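Local coordinates for viral structural protein 4 (Bombyx mori cytoplasmic polyhedrosis virus, PDB 6TZ0) that binds GTP at a P-loop-like site and associates with the viral RNA-dependent RNA polymerase, probably as an NTPase cofactor of transcription, at residues 401-404 against 405-409; 413-417 against 418-422; 468-471 against 472-475; 489-492 against 493-496. All coordinates share one frame; numbering follows the deposited sequence.

Interaction 1. Residues 401-404 against 405-409; sequences FAYD and YVLSL
Phe401 touches the following turn only slightly, its carbonyl carbon near CG2 of Val406, while its ring packs on Trp389 and on Phe471 and Met474 of helix 468-476. Ala402, the N-cap residue of helix 403-408, comes next. Its carbonyl O accepts the N-H of Val406 at an N to O distance of 3.1 Å in an almost straight bond (N-H...O 175°), the bond that closes the first turn; a second, weak one comes from Tyr405 N. The methyl of Ala402 rests loosely against CB of Tyr405.

Tyr403 follows, and its backbone O receives a hydrogen bond from Leu407 N at 2.9 Å. Its side chain leaves with CG anti to the backbone N (chi1 173°), and the outer part of the ring meets the leucine one turn later: CE2 of Tyr403 is 3.6 Å from Leu407 CD2, and the hydroxyl O is 3.7 Å from CD1 of the same leucine. The side chains meet at a slant, and both leucine methyls touch the outer end of the tyrosine. Beyond the contact the ring touches Thr481 and Pro482.

Asp404 contributes its carbonyl to the helix through a 2.9 Å bond from Ser408 N to Asp404 O. Its side chain folds back, CG lying between backbone N and carbonyl carbon (chi1 57°), which carries OD1 of Asp404 to 2.8 Å from Tyr405 N; the strongly bent geometry makes this bond weak.

The carboxylate thus sits beside the amino end of a short helix, where the N-terminal peptide dipoles would probably help to stabilise its negative charge.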
loop_
_atom_site.group_PDB
_atom_site.type_symbol
_atom_site.label_atom_id
_atom_site.label_comp_id
_atom_site.label_asym_id
_atom_site.label_seq_id
_atom_site.Cartn_x
_atom_site.Cartn_y
_atom_site.Cartn_z
ATOM N N PHE B 401 -32.101 -24.896 -7.027
ATOM C CA PHE B 401 -30.698 -24.701 -7.368
ATOM C C PHE B 401 -29.922 -26.004 -7.256
ATOM O O PHE B 401 -28.705 -25.980 -7.057
ATOM C CB PHE B 401 -30.064 -23.637 -6.472
ATOM C CG PHE B 401 -30.600 -22.251 -6.689
ATOM C CD1 PHE B 401 -30.090 -21.440 -7.690
ATOM C CD2 PHE B 401 -31.613 -21.755 -5.885
ATOM C CE1 PHE B 401 -30.584 -20.161 -7.885
ATOM C CE2 PHE B 401 -32.111 -20.479 -6.077
ATOM C CZ PHE B 401 -31.596 -19.683 -7.076
ATOM N N ALA B 402 -30.609 -27.139 -7.351
ATOM C CA ALA B 402 -29.950 -28.429 -7.224
ATOM C C ALA B 402 -29.097 -28.707 -8.449
ATOM O O ALA B 402 -29.451 -28.325 -9.565
ATOM C CB ALA B 402 -30.984 -29.535 -7.042
ATOM N N TYR B 403 -27.959 -29.371 -8.231
ATOM C CA TYR B 403 -26.983 -29.555 -9.301
ATOM C C TYR B 403 -27.494 -30.494 -10.386
ATOM O O TYR B 403 -27.184 -30.304 -11.565
ATOM C CB TYR B 403 -25.662 -30.065 -8.729
ATOM C CG TYR B 403 -24.661 -30.438 -9.791
ATOM C CD1 TYR B 403 -24.016 -29.465 -10.540
ATOM C CD2 TYR B 403 -24.369 -31.768 -10.054
ATOM C CE1 TYR B 403 -23.109 -29.809 -11.520
ATOM C CE2 TYR B 403 -23.470 -32.117 -11.028
ATOM C CZ TYR B 403 -22.845 -31.139 -11.759
ATOM O OH TYR B 403 -21.942 -31.498 -12.728
ATOM N N ASP B 404 -28.290 -31.498 -10.018
ATOM C CA ASP B 404 -28.809 -32.409 -11.030
ATOM C C ASP B 404 -29.900 -31.760 -11.875
ATOM O O ASP B 404 -30.004 -32.051 -13.069
ATOM C CB ASP B 404 -29.306 -33.698 -10.377
ATOM C CG ASP B 404 -30.365 -33.462 -9.313
ATOM O OD1 ASP B 404 -30.636 -32.298 -8.953
ATOM O OD2 ASP B 404 -30.943 -34.461 -8.838
ATOM N N TYR B 405 -30.676 -30.841 -11.299
ATOM C CA TYR B 405 -31.698 -30.130 -12.065
ATOM C C TYR B 405 -31.077 -29.144 -13.048
ATOM O O TYR B 405 -31.455 -29.099 -14.228
ATOM C CB TYR B 405 -32.655 -29.423 -11.106
ATOM C CG TYR B 405 -33.680 -28.542 -11.776
ATOM C CD1 TYR B 405 -34.672 -29.087 -12.576
ATOM C CD2 TYR B 405 -33.689 -27.172 -11.563
ATOM C CE1 TYR B 405 -35.619 -28.287 -13.180
ATOM C CE2 TYR B 405 -34.633 -26.365 -12.161
ATOM C CZ TYR B 405 -35.594 -26.928 -12.968
ATOM O OH TYR B 405 -36.541 -26.131 -13.560
ATOM N N VAL B 406 -30.114 -28.350 -12.573
ATOM C CA VAL B 406 -29.386 -27.418 -13.428
ATOM C C VAL B 406 -28.592 -28.176 -14.486
ATOM O O VAL B 406 -28.493 -27.744 -15.639
ATOM C CB VAL B 406 -28.484 -26.523 -12.556
ATOM C CG1 VAL B 406 -27.624 -25.603 -13.397
ATOM C CG2 VAL B 406 -29.321 -25.708 -11.602
ATOM N N LEU B 407 -28.068 -29.343 -14.125
ATOM C CA LEU B 407 -27.337 -30.168 -15.076
ATOM C C LEU B 407 -28.270 -30.792 -16.105
ATOM O O LEU B 407 -27.868 -31.018 -17.250
ATOM C CB LEU B 407 -26.570 -31.242 -14.311
ATOM C CG LEU B 407 -25.529 -32.053 -15.060
ATOM C CD1 LEU B 407 -24.416 -31.132 -15.491
ATOM C CD2 LEU B 407 -24.995 -33.156 -14.176
ATOM N N SER B 408 -29.515 -31.074 -15.717
ATOM C CA SER B 408 -30.509 -31.557 -16.664
ATOM C C SER B 408 -30.984 -30.453 -17.592
ATOM O O SER B 408 -31.458 -30.737 -18.697
ATOM C CB SER B 408 -31.698 -32.145 -15.915
ATOM O OG SER B 408 -32.380 -31.133 -15.202
ATOM N N LEU B 409 -30.889 -29.196 -17.163
ATOM C CA LEU B 409 -31.252 -28.098 -18.049
ATOM C C LEU B 409 -30.141 -27.691 -19.009
ATOM O O LEU B 409 -30.364 -26.795 -19.824
ATOM C CB LEU B 409 -31.683 -26.874 -17.242
ATOM C CG LEU B 409 -33.014 -26.974 -16.509
ATOM C CD1 LEU B 409 -33.254 -25.736 -15.675
ATOM C CD2 LEU B 409 -34.130 -27.175 -17.501
#

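Interaction 2. Residues 413-417 against 418-422; sequences DNESY and YEQKA
With chi1 at 179°, CG of Tyr417 stands opposite the backbone nitrogen and the ring extends beside Lys421, whose chain is bent at chi2 and chi3 (-60° and -72°). The two side chains run alongside each other, and CG of Lys421 lies over one face of the Tyr417 ring, 4.1 Å from the centroid and nearer its CE2 edge than its centre: a CH-pi contact. Farther out, CD of Lys421 is 4.0 Å from the hydroxyl O of Tyr417. Their backbones are joined too, Lys421 N binding Tyr417 O at 3.0 Å.

Ser416 is the N-cap residue of helix 417-427. Its O takes a weak bond from Gln420 N, and its CB packs 3.7 Å from CD of Glu419. The extended side chain of Glu415 slants across that of Gln420, its carboxylate almost perpendicular to the amide; OE2 of Glu415 meets the aliphatic CG of Gln420 at 3.3 Å.

The carboxylates of Glu415 and Glu419 are near but not in contact, OE2 of Glu415 being 5.3 Å from OE1 of Glu419. Arg522 and Lys355, both GTP-binding residues, lie close to Glu415 and Glu419 respectively. This helix start therefore brings acidic groups to the border of the nucleotide site, where the neighbouring basic residues would probably offset their charge.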
loop_
_atom_site.group_PDB
_atom_site.type_symbol
_atom_site.label_atom_id
_atom_site.label_comp_id
_atom_site.label_asym_id
_atom_site.label_seq_id
_atom_site.Cartn_x
_atom_site.Cartn_y
_atom_site.Cartn_z
ATOM N N ASP B 413 -31.318 -28.889 -26.502
ATOM C CA ASP B 413 -32.675 -28.575 -26.929
ATOM C C ASP B 413 -33.416 -27.645 -25.978
ATOM O O ASP B 413 -34.644 -27.560 -26.058
ATOM C CB ASP B 413 -33.469 -29.870 -27.142
ATOM C CG ASP B 413 -33.473 -30.770 -25.925
ATOM O OD1 ASP B 413 -32.790 -30.456 -24.929
ATOM O OD2 ASP B 413 -34.164 -31.808 -25.968
ATOM N N ASN B 414 -32.716 -26.960 -25.081
ATOM C CA ASN B 414 -33.322 -25.928 -24.254
ATOM C C ASN B 414 -32.867 -24.563 -24.747
ATOM O O ASN B 414 -31.674 -24.343 -24.968
ATOM C CB ASN B 414 -32.939 -26.112 -22.786
ATOM C CG ASN B 414 -33.556 -27.342 -22.171
ATOM O OD1 ASN B 414 -34.718 -27.655 -22.415
ATOM N ND2 ASN B 414 -32.783 -28.048 -21.360
ATOM N N GLU B 415 -33.814 -23.647 -24.912
ATOM C CA GLU B 415 -33.490 -22.314 -25.386
ATOM C C GLU B 415 -33.044 -21.446 -24.215
ATOM O O GLU B 415 -33.503 -21.613 -23.085
ATOM C CB GLU B 415 -34.703 -21.707 -26.094
ATOM C CG GLU B 415 -34.455 -20.408 -26.843
ATOM C CD GLU B 415 -35.680 -19.948 -27.610
ATOM O OE1 GLU B 415 -36.721 -20.631 -27.526
ATOM O OE2 GLU B 415 -35.602 -18.913 -28.303
ATOM N N SER B 416 -32.122 -20.533 -24.488
ATOM C CA SER B 416 -31.560 -19.662 -23.471
ATOM C C SER B 416 -32.330 -18.350 -23.395
ATOM O O SER B 416 -33.021 -17.952 -24.333
ATOM C CB SER B 416 -30.085 -19.388 -23.760
ATOM O OG SER B 416 -29.540 -18.495 -22.813
ATOM N N TYR B 417 -32.202 -17.681 -22.248
ATOM C CA TYR B 417 -32.901 -16.420 -22.018
ATOM C C TYR B 417 -32.307 -15.293 -22.852
ATOM O O TYR B 417 -33.044 -14.492 -23.449
ATOM C CB TYR B 417 -32.845 -16.081 -20.529
ATOM C CG TYR B 417 -33.508 -14.786 -20.143
ATOM C CD1 TYR B 417 -34.888 -14.685 -20.085
ATOM C CD2 TYR B 417 -32.751 -13.665 -19.821
ATOM C CE1 TYR B 417 -35.496 -13.504 -19.729
ATOM C CE2 TYR B 417 -33.353 -12.478 -19.465
ATOM C CZ TYR B 417 -34.724 -12.407 -19.419
ATOM O OH TYR B 417 -35.326 -11.224 -19.061
ATOM N N TYR B 418 -30.975 -15.227 -22.916
ATOM C CA TYR B 418 -30.321 -14.173 -23.678
ATOM C C TYR B 418 -30.528 -14.348 -25.174
ATOM O O TYR B 418 -30.547 -13.358 -25.911
ATOM C CB TYR B 418 -28.830 -14.132 -23.362
ATOM C CG TYR B 418 -28.511 -13.803 -21.930
ATOM C CD1 TYR B 418 -28.791 -12.549 -21.412
ATOM C CD2 TYR B 418 -27.866 -14.721 -21.115
ATOM C CE1 TYR B 418 -28.490 -12.236 -20.109
ATOM C CE2 TYR B 418 -27.548 -14.412 -19.819
ATOM C CZ TYR B 418 -27.864 -13.169 -19.321
ATOM O OH TYR B 418 -27.545 -12.857 -18.028
ATOM N N GLU B 419 -30.706 -15.588 -25.633
ATOM C CA GLU B 419 -31.001 -15.828 -27.041
ATOM C C GLU B 419 -32.377 -15.293 -27.407
ATOM O O GLU B 419 -32.558 -14.718 -28.486
ATOM C CB GLU B 419 -30.902 -17.321 -27.338
ATOM C CG GLU B 419 -29.507 -17.865 -27.134
ATOM C CD GLU B 419 -29.405 -19.353 -27.377
ATOM O OE1 GLU B 419 -30.449 -20.000 -27.597
ATOM O OE2 GLU B 419 -28.274 -19.877 -27.342
ATOM N N GLN B 420 -33.345 -15.441 -26.503
ATOM C CA GLN B 420 -34.680 -14.893 -26.712
ATOM C C GLN B 420 -34.661 -13.371 -26.719
ATOM O O GLN B 420 -35.300 -12.742 -27.576
ATOM C CB GLN B 420 -35.610 -15.414 -25.624
ATOM C CG GLN B 420 -35.817 -16.907 -25.687
ATOM C CD GLN B 420 -36.536 -17.453 -24.477
ATOM O OE1 GLN B 420 -36.819 -16.727 -23.527
ATOM N NE2 GLN B 420 -36.824 -18.749 -24.498
ATOM N N LYS B 421 -33.918 -12.764 -25.787
ATOM C CA LYS B 421 -33.846 -11.305 -25.748
ATOM C C LYS B 421 -33.127 -10.747 -26.974
ATOM O O LYS B 421 -33.560 -9.738 -27.546
ATOM C CB LYS B 421 -33.163 -10.839 -24.465
ATOM C CG LYS B 421 -33.843 -11.316 -23.196
ATOM C CD LYS B 421 -35.279 -10.833 -23.079
ATOM C CE LYS B 421 -35.360 -9.356 -22.778
ATOM N NZ LYS B 421 -36.764 -8.934 -22.544
ATOM N N ALA B 422 -32.064 -11.418 -27.425
ATOM C CA ALA B 422 -31.351 -10.963 -28.613
ATOM C C ALA B 422 -32.175 -11.176 -29.875
ATOM O O ALA B 422 -32.104 -10.366 -30.802
ATOM C CB ALA B 422 -30.009 -11.680 -28.724
#

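Interaction 3. Residues 468-471 against 472-475; sequences ERNF and YYMV
Phe471 and Tyr472, adjacent on helix 468-476, form a T-shaped pair: the edge of Phe471 is directed at the face of Tyr472, with centroids 5.0 Å apart and planes at 86°. CD2 of Phe471 makes the approach, 3.7 Å from CE2 of Tyr472 and off the centre of the tyrosine ring. The two residues take different first torsions, Phe471 with CG anti to the backbone N (chi1 175°) and Tyr472 with CG anti to the carbonyl carbon (chi1 -73°), which turns neighbouring rings toward one another.

Each ring has a further neighbour one turn away, later for Phe471 and earlier for Tyr472. Val475 runs alongside Phe471 and holds CG2 over a face of its ring, 4.3 Å from the centroid, in a CH-pi contact. The extended side chain of Glu468 brings CG to the edge of the Tyr472 ring, in plane, 3.6 Å from CE2. On the partly exposed part of the helix Asn470 follows the course of Met474, OD1 of Asn470 coming 3.3 Å from CG of Met474. Backbone bonds of the i to i+4 kind, such as Tyr472 N to Glu468 O at 3.0 Å, confirm regular alpha-helical geometry.

The aromatic pair faces the protein interior: Phe471 meets Trp389 and Tyr386, and Tyr472 packs on Leu381. The helix is consequently two-sided in its chemistry. Aromatic packing joins it to helix 385-393 and strand 378-381 of its own chain, whereas Arg469, Asn470 and Tyr473 meet the polymerase chain, through a long, weak ion pair of Arg469 with Asp354 of that chain and a weak bond of Tyr473.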
loop_
_atom_site.group_PDB
_atom_site.type_symbol
_atom_site.label_atom_id
_atom_site.label_comp_id
_atom_site.label_asym_id
_atom_site.label_seq_id
_atom_site.Cartn_x
_atom_site.Cartn_y
_atom_site.Cartn_z
ATOM N N GLU B 468 -27.406 -13.752 -11.395
ATOM C CA GLU B 468 -26.435 -14.737 -11.843
ATOM C C GLU B 468 -25.391 -15.007 -10.771
ATOM O O GLU B 468 -24.926 -16.146 -10.633
ATOM C CB GLU B 468 -25.798 -14.258 -13.146
ATOM C CG GLU B 468 -24.952 -15.285 -13.854
ATOM C CD GLU B 468 -24.436 -14.787 -15.188
ATOM O OE1 GLU B 468 -24.787 -13.658 -15.576
ATOM O OE2 GLU B 468 -23.672 -15.523 -15.847
ATOM N N ARG B 469 -25.056 -13.979 -9.988
ATOM C CA ARG B 469 -24.140 -14.131 -8.865
ATOM C C ARG B 469 -24.720 -15.068 -7.812
ATOM O O ARG B 469 -24.029 -15.974 -7.327
ATOM C CB ARG B 469 -23.826 -12.742 -8.301
ATOM C CG ARG B 469 -22.795 -12.639 -7.187
ATOM C CD ARG B 469 -23.494 -12.447 -5.878
ATOM N NE ARG B 469 -22.620 -12.277 -4.723
ATOM C CZ ARG B 469 -22.237 -11.104 -4.236
ATOM N NH1 ARG B 469 -22.646 -9.984 -4.807
ATOM N NH2 ARG B 469 -21.458 -11.050 -3.165
ATOM N N ASN B 470 -26.010 -14.917 -7.508
ATOM C CA ASN B 470 -26.670 -15.839 -6.593
ATOM C C ASN B 470 -26.837 -17.223 -7.199
ATOM O O ASN B 470 -26.841 -18.212 -6.465
ATOM C CB ASN B 470 -28.042 -15.313 -6.203
ATOM C CG ASN B 470 -28.621 -16.030 -5.009
ATOM O OD1 ASN B 470 -27.918 -16.722 -4.286
ATOM N ND2 ASN B 470 -29.924 -15.926 -4.841
ATOM N N PHE B 471 -27.011 -17.309 -8.520
ATOM C CA PHE B 471 -27.106 -18.603 -9.188
ATOM C C PHE B 471 -25.837 -19.418 -9.000
ATOM O O PHE B 471 -25.889 -20.574 -8.566
ATOM C CB PHE B 471 -27.393 -18.402 -10.670
ATOM C CG PHE B 471 -27.403 -19.672 -11.465
ATOM C CD1 PHE B 471 -28.467 -20.542 -11.391
ATOM C CD2 PHE B 471 -26.346 -19.985 -12.304
ATOM C CE1 PHE B 471 -28.479 -21.700 -12.128
ATOM C CE2 PHE B 471 -26.351 -21.143 -13.040
ATOM C CZ PHE B 471 -27.422 -21.996 -12.957
ATOM N N TYR B 472 -24.684 -18.823 -9.286
ATOM C CA TYR B 472 -23.447 -19.564 -9.089
ATOM C C TYR B 472 -23.094 -19.726 -7.618
ATOM O O TYR B 472 -22.401 -20.686 -7.270
ATOM C CB TYR B 472 -22.317 -18.905 -9.879
ATOM C CG TYR B 472 -22.469 -19.142 -11.359
ATOM C CD1 TYR B 472 -22.056 -20.332 -11.930
ATOM C CD2 TYR B 472 -23.071 -18.201 -12.178
ATOM C CE1 TYR B 472 -22.215 -20.568 -13.281
ATOM C CE2 TYR B 472 -23.239 -18.432 -13.534
ATOM C CZ TYR B 472 -22.799 -19.614 -14.076
ATOM O OH TYR B 472 -22.956 -19.857 -15.415
ATOM N N TYR B 473 -23.600 -18.854 -6.741
ATOM C CA TYR B 473 -23.438 -19.066 -5.304
ATOM C C TYR B 473 -24.220 -20.284 -4.823
ATOM O O TYR B 473 -23.688 -21.125 -4.091
ATOM C CB TYR B 473 -23.885 -17.821 -4.546
ATOM C CG TYR B 473 -23.852 -17.964 -3.045
ATOM C CD1 TYR B 473 -22.653 -17.914 -2.352
ATOM C CD2 TYR B 473 -25.023 -18.145 -2.323
ATOM C CE1 TYR B 473 -22.621 -18.042 -0.980
ATOM C CE2 TYR B 473 -25.002 -18.274 -0.958
ATOM C CZ TYR B 473 -23.801 -18.222 -0.291
ATOM O OH TYR B 473 -23.787 -18.349 1.075
ATOM N N MET B 474 -25.491 -20.382 -5.199
ATOM C CA MET B 474 -26.335 -21.472 -4.736
ATOM C C MET B 474 -26.060 -22.780 -5.458
ATOM O O MET B 474 -26.486 -23.833 -4.979
ATOM C CB MET B 474 -27.811 -21.106 -4.890
ATOM C CG MET B 474 -28.295 -19.988 -3.995
ATOM S SD MET B 474 -28.185 -20.366 -2.243
ATOM C CE MET B 474 -29.468 -21.602 -2.098
ATOM N N VAL B 475 -25.384 -22.745 -6.603
ATOM C CA VAL B 475 -24.926 -23.997 -7.195
ATOM C C VAL B 475 -23.591 -24.420 -6.593
ATOM O O VAL B 475 -23.394 -25.595 -6.269
ATOM C CB VAL B 475 -24.862 -23.874 -8.729
ATOM C CG1 VAL B 475 -24.204 -25.086 -9.345
ATOM C CG2 VAL B 475 -26.254 -23.735 -9.293
#

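Interaction 4. Residues 489-492 against 493-496; sequences GHFN and AQDA
Gln494 folds back over Phe491, three residues before it. Its CB lies 3.5 Å from the carbonyl O of Phe491, to which Gln494 N also donates a hydrogen bond of 3.2 Å. CG comes next, over one face of the Phe491 ring: it is 4.2 Å from the centroid and 20° off the normal, a CH-pi contact on the CE2 and CZ part of the ring. CD continues across the ring near CE1. At the end the amide divides its two atoms. NE2 of Gln494 rests 3.4 Å from CE1 of Phe491, with the amide and ring planes inclined at 48°, while OE1 of Gln494 receives a weak bond from His490 N at 3.4 Å and lies close to CA of Gly489.

Gly489 ends strand 484-489 of the parallel sheet, next to strand 347-353, which leads into the P-loop-like segment with its GTP-binding residues Lys355 and Lys359. The side chain of His490 comes close to both lysines and stacks on Tyr534, so the turn after the strand borders the nucleotide site.

A first torsion of 54° turns the Phe491 ring back toward the residues that follow, where CB of Ala493 touches its edge, in plane, 3.6 Å from CD2. Asp495 N bonds Asn492 O at 3.2 Å, the second i to i+3 bond of this 3-10-like turn. Ala493 also packs on Leu365 of the polymerase chain.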
loop_
_atom_site.group_PDB
_atom_site.type_symbol
_atom_site.label_atom_id
_atom_site.label_comp_id
_atom_site.label_asym_id
_atom_site.label_seq_id
_atom_site.Cartn_x
_atom_site.Cartn_y
_atom_site.Cartn_z
ATOM N N GLY B 489 -17.652 -19.558 -19.319
ATOM C CA GLY B 489 -18.195 -18.219 -19.360
ATOM C C GLY B 489 -18.066 -17.625 -20.748
ATOM O O GLY B 489 -17.354 -18.150 -21.601
ATOM N N HIS B 490 -18.775 -16.521 -20.966
ATOM C CA HIS B 490 -18.713 -15.850 -22.255
ATOM C C HIS B 490 -17.893 -14.573 -22.268
ATOM O O HIS B 490 -17.381 -14.215 -23.328
ATOM C CB HIS B 490 -20.110 -15.511 -22.779
ATOM C CG HIS B 490 -20.880 -16.689 -23.281
ATOM N ND1 HIS B 490 -21.955 -17.220 -22.606
ATOM C CD2 HIS B 490 -20.702 -17.464 -24.374
ATOM C CE1 HIS B 490 -22.440 -18.240 -23.292
ATOM N NE2 HIS B 490 -21.686 -18.419 -24.359
ATOM N N PHE B 491 -17.749 -13.878 -21.143
ATOM C CA PHE B 491 -17.072 -12.589 -21.160
ATOM C C PHE B 491 -16.556 -12.243 -19.773
ATOM O O PHE B 491 -17.027 -12.773 -18.767
ATOM C CB PHE B 491 -17.983 -11.484 -21.706
ATOM C CG PHE B 491 -19.314 -11.363 -21.014
ATOM C CD1 PHE B 491 -20.408 -12.078 -21.469
ATOM C CD2 PHE B 491 -19.486 -10.496 -19.953
ATOM C CE1 PHE B 491 -21.628 -11.966 -20.856
ATOM C CE2 PHE B 491 -20.711 -10.376 -19.339
ATOM C CZ PHE B 491 -21.782 -11.114 -19.794
ATOM N N ASN B 492 -15.585 -11.328 -19.741
ATOM C CA ASN B 492 -14.808 -11.070 -18.535
ATOM C C ASN B 492 -15.575 -10.342 -17.444
ATOM O O ASN B 492 -15.066 -10.252 -16.325
ATOM C CB ASN B 492 -13.557 -10.252 -18.851
ATOM C CG ASN B 492 -12.561 -11.010 -19.681
ATOM O OD1 ASN B 492 -12.199 -10.584 -20.769
ATOM N ND2 ASN B 492 -12.118 -12.150 -19.176
ATOM N N ALA B 493 -16.762 -9.807 -17.723
ATOM C CA ALA B 493 -17.518 -9.155 -16.662
ATOM C C ALA B 493 -18.156 -10.157 -15.716
ATOM O O ALA B 493 -18.635 -9.765 -14.650
ATOM C CB ALA B 493 -18.590 -8.245 -17.249
ATOM N N GLN B 494 -18.169 -11.433 -16.075
ATOM C CA GLN B 494 -18.624 -12.492 -15.195
ATOM C C GLN B 494 -17.581 -12.896 -14.164
ATOM O O GLN B 494 -17.855 -13.782 -13.357
ATOM C CB GLN B 494 -19.034 -13.695 -16.033
ATOM C CG GLN B 494 -20.238 -13.414 -16.887
ATOM C CD GLN B 494 -20.571 -14.540 -17.816
ATOM O OE1 GLN B 494 -19.844 -15.522 -17.900
ATOM N NE2 GLN B 494 -21.677 -14.408 -18.524
ATOM N N ASP B 495 -16.409 -12.258 -14.157
ATOM C CA ASP B 495 -15.412 -12.513 -13.124
ATOM C C ASP B 495 -15.896 -12.083 -11.750
ATOM O O ASP B 495 -15.477 -12.654 -10.740
ATOM C CB ASP B 495 -14.117 -11.784 -13.462
ATOM C CG ASP B 495 -13.406 -12.385 -14.640
ATOM O OD1 ASP B 495 -13.537 -13.607 -14.843
ATOM O OD2 ASP B 495 -12.716 -11.641 -15.360
ATOM N N ALA B 496 -16.761 -11.079 -11.690
ATOM C CA ALA B 496 -17.389 -10.667 -10.445
ATOM C C ALA B 496 -18.595 -11.522 -10.086
ATOM O O ALA B 496 -19.206 -11.298 -9.038
ATOM C CB ALA B 496 -17.810 -9.200 -10.539
#

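Interactions 1, 2 and 3 are joined by direct touches. Phe401 CG of interaction 1 packs 3.5 Å from Met474 CB of interaction 3, and Val406 CG1 lies 3.6 Å from Phe471 CZ. Asn414 ND2 of interaction 2 reaches Leu409 O of interaction 1 at 3.1 Å, a probable hydrogen bond. Interaction 3 meets interaction 4 where Glu468 OE2 comes 3.5 Å from Gln494 NE2. Interactions 1 and 4 do not touch, their nearest atoms being about 12 Å apart. The GTP-binding residues lie nearest to interactions 2 and 4: the side chains of Glu419 and His490 are each about 4 Å from that of Lys355.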